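Local coordinates for protein SAV1430 (Staphylococcus aureus subsp. aureus Mu50, PDB 2FFM) that is of unknown function but belongs to the family of Nfu/NifU N-terminal scaffold domains and so may take part in iron-sulfur cluster assembly, at residues S37-A40 / F41-D44; S53-V57 / M58-S62; N67-W71 / E72-P76. All coordinates share one frame; numbering follows the deposited sequence.

All three contacts are local, each made within one continuous run of the chain. Contact 1 (37-40/41-44) and contact 3 (67-71/72-76) are helix starts, reached from strands 29-31 and 60-65 respectively; contact 2 (53-57/58-62) is the turn end of the hairpin of strands 51-57 and 60-65 and lies nearest the chain's centre. Contact 1 is a surface contact with I42 alone buried; contact 2 is partly buried, with I54, V57 and I61 inside; in contact 3, W71 and V74 are buried. Backbone carbonyls gather helix N-H groups in 1 and 3; paired strands exchange bonds in 2. Contacts 1 and 2 touch, F41 and I42 packing on H56; contact 3 stands clear, across the centre from contact 2.

Contact 1: S37-A40 / F41-D44; sequences SQPA and FIND
P39 and I42 run alongside each other, the proline ring resting along the γ-methylene branch of the isoleucine. The nearest side-chain atoms are P39 CD and I42 CG1, 3.6 Å apart, and P39 CB keeps to the same CG1. I42 carries this branch beside its own backbone N (chi1 -67°), which brings CG1 back to the residues just before the helix. The same methylene also sits over one face of the F41 ring, 3.6 Å above its plane and displaced toward the rim, so one apolar branch fills the angle between proline and phenylalanine. F41 in turn has CG between backbone N and carbonyl carbon (chi1 80°), folding the ring back alongside P39, where F41 CE1 lies 3.8 Å from P39 CB. This is the N-terminal turn of helix 40-46, with P39 at the N-cap. Its ring has no polar group with which to cap, and the turn is closed by backbone carbonyls. P39 O accepts from N43 N at 3.2 Å. A40 O accepts from D44 N at 3.0 Å and takes a second, weak bond from N43 N. Farther out, the extended chain of Q38 comes against the end of N43, their amide planes 34° apart. I42 is buried, reaching Y31 of strand 29-31 and H56 of strand 51-57; F41 shares H56 and also meets M1. N43 leans on V34, and Q38 on Y31. D44 turns its carboxylate back over the first turn, with D44 CG 3.6 Å from A40 O, and touches V81.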
# COMPACT_ATOMS: atom_id res chain seq x y z
N SER A 37 -9.48 13.07 3.70
CA SER A 37 -9.75 12.36 4.94
C SER A 37 -8.75 11.24 5.24
O SER A 37 -8.42 11.00 6.41
CB SER A 37 -11.18 11.78 4.95
OG SER A 37 -11.35 10.80 3.95
N GLN A 38 -8.26 10.57 4.21
CA GLN A 38 -7.31 9.48 4.39
C GLN A 38 -5.94 9.96 4.87
O GLN A 38 -5.64 11.15 4.83
CB GLN A 38 -7.13 8.73 3.07
CG GLN A 38 -8.44 8.30 2.47
CD GLN A 38 -8.29 7.81 1.06
OE1 GLN A 38 -7.44 8.31 0.31
NE2 GLN A 38 -9.12 6.86 0.67
N PRO A 39 -5.10 9.03 5.36
CA PRO A 39 -3.77 9.45 5.81
C PRO A 39 -2.97 9.94 4.59
O PRO A 39 -3.22 9.51 3.47
CB PRO A 39 -3.19 8.17 6.41
CG PRO A 39 -4.40 7.43 6.88
CD PRO A 39 -5.37 7.63 5.75
N ALA A 40 -2.01 10.84 4.81
CA ALA A 40 -1.21 11.38 3.71
C ALA A 40 -0.42 10.33 2.96
O ALA A 40 -0.46 10.29 1.72
CB ALA A 40 -0.27 12.45 4.22
N PHE A 41 0.30 9.48 3.68
CA PHE A 41 1.10 8.48 2.98
C PHE A 41 0.18 7.61 2.12
O PHE A 41 0.58 7.15 1.05
CB PHE A 41 1.95 7.65 3.97
CG PHE A 41 1.20 6.56 4.66
CD1 PHE A 41 0.51 6.81 5.84
CD2 PHE A 41 1.15 5.29 4.09
CE1 PHE A 41 -0.21 5.79 6.47
CE2 PHE A 41 0.44 4.26 4.70
CZ PHE A 41 -0.26 4.51 5.89
N ILE A 42 -1.07 7.43 2.56
CA ILE A 42 -2.05 6.64 1.82
C ILE A 42 -2.42 7.28 0.47
O ILE A 42 -2.60 6.57 -0.53
CB ILE A 42 -3.34 6.43 2.62
CG1 ILE A 42 -3.06 5.55 3.85
CG2 ILE A 42 -4.40 5.83 1.74
CD1 ILE A 42 -2.74 4.10 3.54
N ASN A 43 -2.54 8.60 0.43
CA ASN A 43 -2.87 9.27 -0.83
C ASN A 43 -1.65 9.28 -1.75
O ASN A 43 -1.78 9.27 -2.96
CB ASN A 43 -3.31 10.73 -0.61
CG ASN A 43 -4.64 10.84 0.09
OD1 ASN A 43 -4.88 11.80 0.83
ND2 ASN A 43 -5.53 9.88 -0.15
N ASP A 44 -0.46 9.32 -1.16
CA ASP A 44 0.72 9.33 -2.00
C ASP A 44 0.90 8.00 -2.69
O ASP A 44 1.33 7.95 -3.83
CB ASP A 44 1.96 9.71 -1.20
CG ASP A 44 1.96 11.19 -0.78
OD1 ASP A 44 1.16 11.98 -1.33
OD2 ASP A 44 2.77 11.56 0.09

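Contact 2: S53-V57 / M58-S62; sequences SIFHV and MDFIS
The closed end of the antiparallel hairpin formed by strands 51-57 and 60-65 is made here, the chain reversing through a type II' turn from V57 to F60. M58, a selenomethionine, takes the first corner with positive phi (63°), and D59 the second. V57 and F60 form the hydrogen-bonded pair next to the turn: V57 N gives a nearly straight bond to F60 O at 3.1 Å, and the return bond from F60 N to V57 O is weak. H56 and I61 follow as a non-hydrogen-bonded pair, then F55 and S62, joined by F55 N to S62 O at 2.8 Å and S62 N to F55 O at 2.6 Å. On the face of F55, V57, F60 and S62, the F60 ring folds over V57, its partner across the hairpin. With CG between backbone N and carbonyl carbon (chi1 71°), it sets one face over V57 O, 3.4 Å from the ring plane and offset toward the rim, while F60 CZ meets V57 CG1 at 3.4 Å. D59 OD1 lies in plane at this ring's edge, and K16 makes a cation-pi contact with the F60 ring. F55 CD2 approaches F60 CE2 more loosely. On the other face, with H56 and I61, I61 CG2 sits over the H56 imidazole in a CH-pi contact, 3.8 Å from the centroid, and F60 O lies near the plane at the ring edge, 3.5 Å from H56 CD2. I54 CG2 adds a contact with I61 CB, and I54 and I61 both pack against I45 of helix 40-46. Direct pairing of the two residues that flank a two-residue II' turn is characteristic of the tight antiparallel beta hairpin, here built into a five-stranded sheet.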
# COMPACT_ATOMS: atom_id res chain seq x y z
N SER A 53 -5.62 -0.38 -5.53
CA SER A 53 -6.27 -0.12 -4.24
C SER A 53 -5.31 -0.44 -3.11
O SER A 53 -4.22 -0.97 -3.35
CB SER A 53 -7.53 -0.97 -4.07
OG SER A 53 -7.18 -2.28 -3.63
N ILE A 54 -5.74 -0.14 -1.89
CA ILE A 54 -4.93 -0.39 -0.70
C ILE A 54 -5.78 -0.94 0.44
O ILE A 54 -6.80 -0.37 0.78
CB ILE A 54 -4.24 0.91 -0.20
CG1 ILE A 54 -3.33 1.47 -1.29
CG2 ILE A 54 -3.44 0.63 1.07
CD1 ILE A 54 -2.23 0.51 -1.68
N PHE A 55 -5.35 -2.06 1.01
CA PHE A 55 -6.05 -2.64 2.15
C PHE A 55 -5.15 -2.34 3.33
O PHE A 55 -4.00 -2.76 3.35
CB PHE A 55 -6.20 -4.15 2.00
CG PHE A 55 -6.88 -4.82 3.17
CD1 PHE A 55 -8.21 -4.52 3.48
CD2 PHE A 55 -6.21 -5.78 3.93
CE1 PHE A 55 -8.86 -5.18 4.53
CE2 PHE A 55 -6.86 -6.44 4.98
CZ PHE A 55 -8.18 -6.14 5.28
N HIS A 56 -5.67 -1.62 4.32
CA HIS A 56 -4.90 -1.24 5.49
C HIS A 56 -5.51 -1.76 6.78
O HIS A 56 -6.64 -1.41 7.12
CB HIS A 56 -4.79 0.29 5.57
CG HIS A 56 -3.85 0.77 6.63
ND1 HIS A 56 -3.75 2.10 6.98
CD2 HIS A 56 -2.96 0.10 7.40
CE1 HIS A 56 -2.83 2.23 7.92
NE2 HIS A 56 -2.34 1.03 8.19
N VAL A 57 -4.76 -2.57 7.52
CA VAL A 57 -5.26 -3.13 8.78
C VAL A 57 -4.14 -3.59 9.70
O VAL A 57 -3.18 -4.20 9.24
CB VAL A 57 -6.20 -4.32 8.52
CG1 VAL A 57 -5.43 -5.49 7.97
CG2 VAL A 57 -6.91 -4.69 9.81
N MSE A 58 -4.25 -3.30 10.99
CA MSE A 58 -3.23 -3.71 11.94
C MSE A 58 -1.87 -3.05 11.63
O MSE A 58 -1.77 -1.82 11.61
CB MSE A 58 -3.10 -5.25 11.94
CG MSE A 58 -4.31 -6.00 12.58
SE MSE A 58 -4.28 -7.98 12.46
CE MSE A 58 -5.42 -8.26 10.92
N ASP A 59 -0.84 -3.86 11.38
CA ASP A 59 0.51 -3.35 11.10
C ASP A 59 0.96 -3.51 9.65
O ASP A 59 2.16 -3.60 9.38
CB ASP A 59 1.53 -4.06 12.01
CG ASP A 59 1.76 -5.51 11.60
OD1 ASP A 59 0.78 -6.19 11.22
OD2 ASP A 59 2.91 -6.00 11.68
N PHE A 60 0.01 -3.53 8.71
CA PHE A 60 0.39 -3.72 7.31
C PHE A 60 -0.64 -3.23 6.31
O PHE A 60 -1.83 -3.11 6.61
CB PHE A 60 0.64 -5.21 7.01
CG PHE A 60 -0.61 -6.05 7.00
CD1 PHE A 60 -1.03 -6.71 8.15
CD2 PHE A 60 -1.39 -6.15 5.85
CE1 PHE A 60 -2.21 -7.46 8.15
CE2 PHE A 60 -2.56 -6.90 5.84
CZ PHE A 60 -2.98 -7.56 7.00
N ILE A 61 -0.17 -2.95 5.10
CA ILE A 61 -1.05 -2.53 4.02
C ILE A 61 -0.83 -3.49 2.86
O ILE A 61 0.31 -3.85 2.54
CB ILE A 61 -0.76 -1.10 3.50
CG1 ILE A 61 0.68 -0.99 3.03
CG2 ILE A 61 -1.08 -0.10 4.56
CD1 ILE A 61 1.00 0.36 2.39
N SER A 62 -1.92 -3.95 2.26
CA SER A 62 -1.82 -4.83 1.12
C SER A 62 -2.18 -3.97 -0.08
O SER A 62 -3.31 -3.49 -0.23
CB SER A 62 -2.78 -6.01 1.25
OG SER A 62 -2.23 -7.02 2.06

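Contact 3: N67-W71 / E72-P76; sequences NDANW and ETVLP
The indole of W71 is met obliquely by two aliphatic side chains of the following turn: L75 CD1 comes to 4.0 Å from W71 CE3, and V74 CG1 to 4.2 Å from W71 CZ3. A chi1 of -69° puts W71 CG beside the backbone N. The buried ring packs on M15 of strand 14-19 and on V63 and K65 of strand 60-65. Its NE1 is hydrogen-bonded to H12 O, which helps to hold the ring's rotation. Two other flat groups, the N70 amide and the E72 carboxylate, lie close with planes only 11° apart, although the side chains are roughly perpendicular. E72, bent at chi2 (74°), brings its carboxylate back to N70. N70 O is gripped twice, by T73 N from above the carbonyl plane and by V74 N within it, both at 3.2 Å. The next carbonyl, W71 O, accepts from L75 N at 2.9 Å. A69 CB reaches V74 CG2, and V74 extends this apolar patch to V48. P76 brings no N-H to the series, and the helix kinks there. An asparagine at the N-cap, followed by a first turn whose tryptophan docks on the sheet, marks this as the start of the helix 71-80 that packs against the antiparallel sheet of this alpha-beta fold.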
# COMPACT_ATOMS: atom_id res chain seq x y z
N ASN A 67 -3.60 -4.86 -13.36
CA ASN A 67 -3.28 -6.12 -14.04
C ASN A 67 -2.21 -5.94 -15.11
O ASN A 67 -1.41 -6.84 -15.36
CB ASN A 67 -4.53 -6.71 -14.68
CG ASN A 67 -4.25 -8.02 -15.42
OD1 ASN A 67 -3.86 -9.02 -14.81
ND2 ASN A 67 -4.43 -8.00 -16.74
N ASP A 68 -2.21 -4.78 -15.75
CA ASP A 68 -1.25 -4.50 -16.79
C ASP A 68 0.09 -3.95 -16.28
O ASP A 68 1.06 -3.88 -17.04
CB ASP A 68 -1.86 -3.53 -17.81
CG ASP A 68 -3.19 -4.03 -18.35
OD1 ASP A 68 -4.15 -4.15 -17.54
OD2 ASP A 68 -3.29 -4.30 -19.57
N ALA A 69 0.14 -3.56 -15.01
CA ALA A 69 1.36 -3.01 -14.45
C ALA A 69 2.25 -4.10 -13.85
O ALA A 69 1.80 -5.22 -13.60
CB ALA A 69 1.02 -1.98 -13.39
N ASN A 70 3.51 -3.76 -13.63
CA ASN A 70 4.48 -4.69 -13.05
C ASN A 70 5.10 -4.12 -11.78
O ASN A 70 5.39 -2.93 -11.70
CB ASN A 70 5.58 -5.01 -14.05
CG ASN A 70 6.31 -3.77 -14.52
OD1 ASN A 70 5.94 -3.17 -15.52
ND2 ASN A 70 7.35 -3.37 -13.78
N TRP A 71 5.34 -4.98 -10.81
CA TRP A 71 5.91 -4.56 -9.54
C TRP A 71 7.30 -3.97 -9.62
O TRP A 71 7.67 -3.17 -8.77
CB TRP A 71 5.89 -5.73 -8.57
CG TRP A 71 4.51 -6.10 -8.15
CD1 TRP A 71 3.82 -7.23 -8.49
CD2 TRP A 71 3.67 -5.35 -7.26
NE1 TRP A 71 2.59 -7.23 -7.86
CE2 TRP A 71 2.47 -6.10 -7.10
CE3 TRP A 71 3.80 -4.13 -6.58
CZ2 TRP A 71 1.42 -5.66 -6.29
CZ3 TRP A 71 2.75 -3.69 -5.77
CH2 TRP A 71 1.58 -4.46 -5.63
N GLU A 72 8.07 -4.38 -10.63
CA GLU A 72 9.44 -3.87 -10.82
C GLU A 72 9.43 -2.34 -10.94
O GLU A 72 10.40 -1.68 -10.57
CB GLU A 72 10.06 -4.46 -12.10
CG GLU A 72 10.30 -5.98 -12.12
CD GLU A 72 9.02 -6.80 -12.31
OE1 GLU A 72 8.19 -6.45 -13.17
OE2 GLU A 72 8.86 -7.82 -11.60
N THR A 73 8.35 -1.78 -11.47
CA THR A 73 8.24 -0.33 -11.63
C THR A 73 7.38 0.36 -10.57
O THR A 73 7.59 1.54 -10.27
CB THR A 73 7.66 0.04 -13.02
OG1 THR A 73 7.49 1.46 -13.11
CG2 THR A 73 6.31 -0.63 -13.24
N VAL A 74 6.41 -0.37 -10.02
CA VAL A 74 5.50 0.16 -9.00
C VAL A 74 6.06 0.12 -7.58
O VAL A 74 5.99 1.11 -6.84
CB VAL A 74 4.14 -0.60 -9.01
CG1 VAL A 74 3.22 -0.09 -7.89
CG2 VAL A 74 3.46 -0.44 -10.36
N LEU A 75 6.64 -1.02 -7.20
CA LEU A 75 7.18 -1.20 -5.85
C LEU A 75 8.18 -0.13 -5.43
O LEU A 75 8.11 0.39 -4.31
CB LEU A 75 7.82 -2.60 -5.71
CG LEU A 75 7.84 -3.20 -4.30
CD1 LEU A 75 6.42 -3.19 -3.76
CD2 LEU A 75 8.39 -4.61 -4.30
N PRO A 76 9.12 0.23 -6.31
CA PRO A 76 10.09 1.26 -5.94
C PRO A 76 9.45 2.61 -5.67
O PRO A 76 9.84 3.34 -4.75
CB PRO A 76 11.04 1.28 -7.13
CG PRO A 76 10.18 0.84 -8.27
CD PRO A 76 9.41 -0.29 -7.66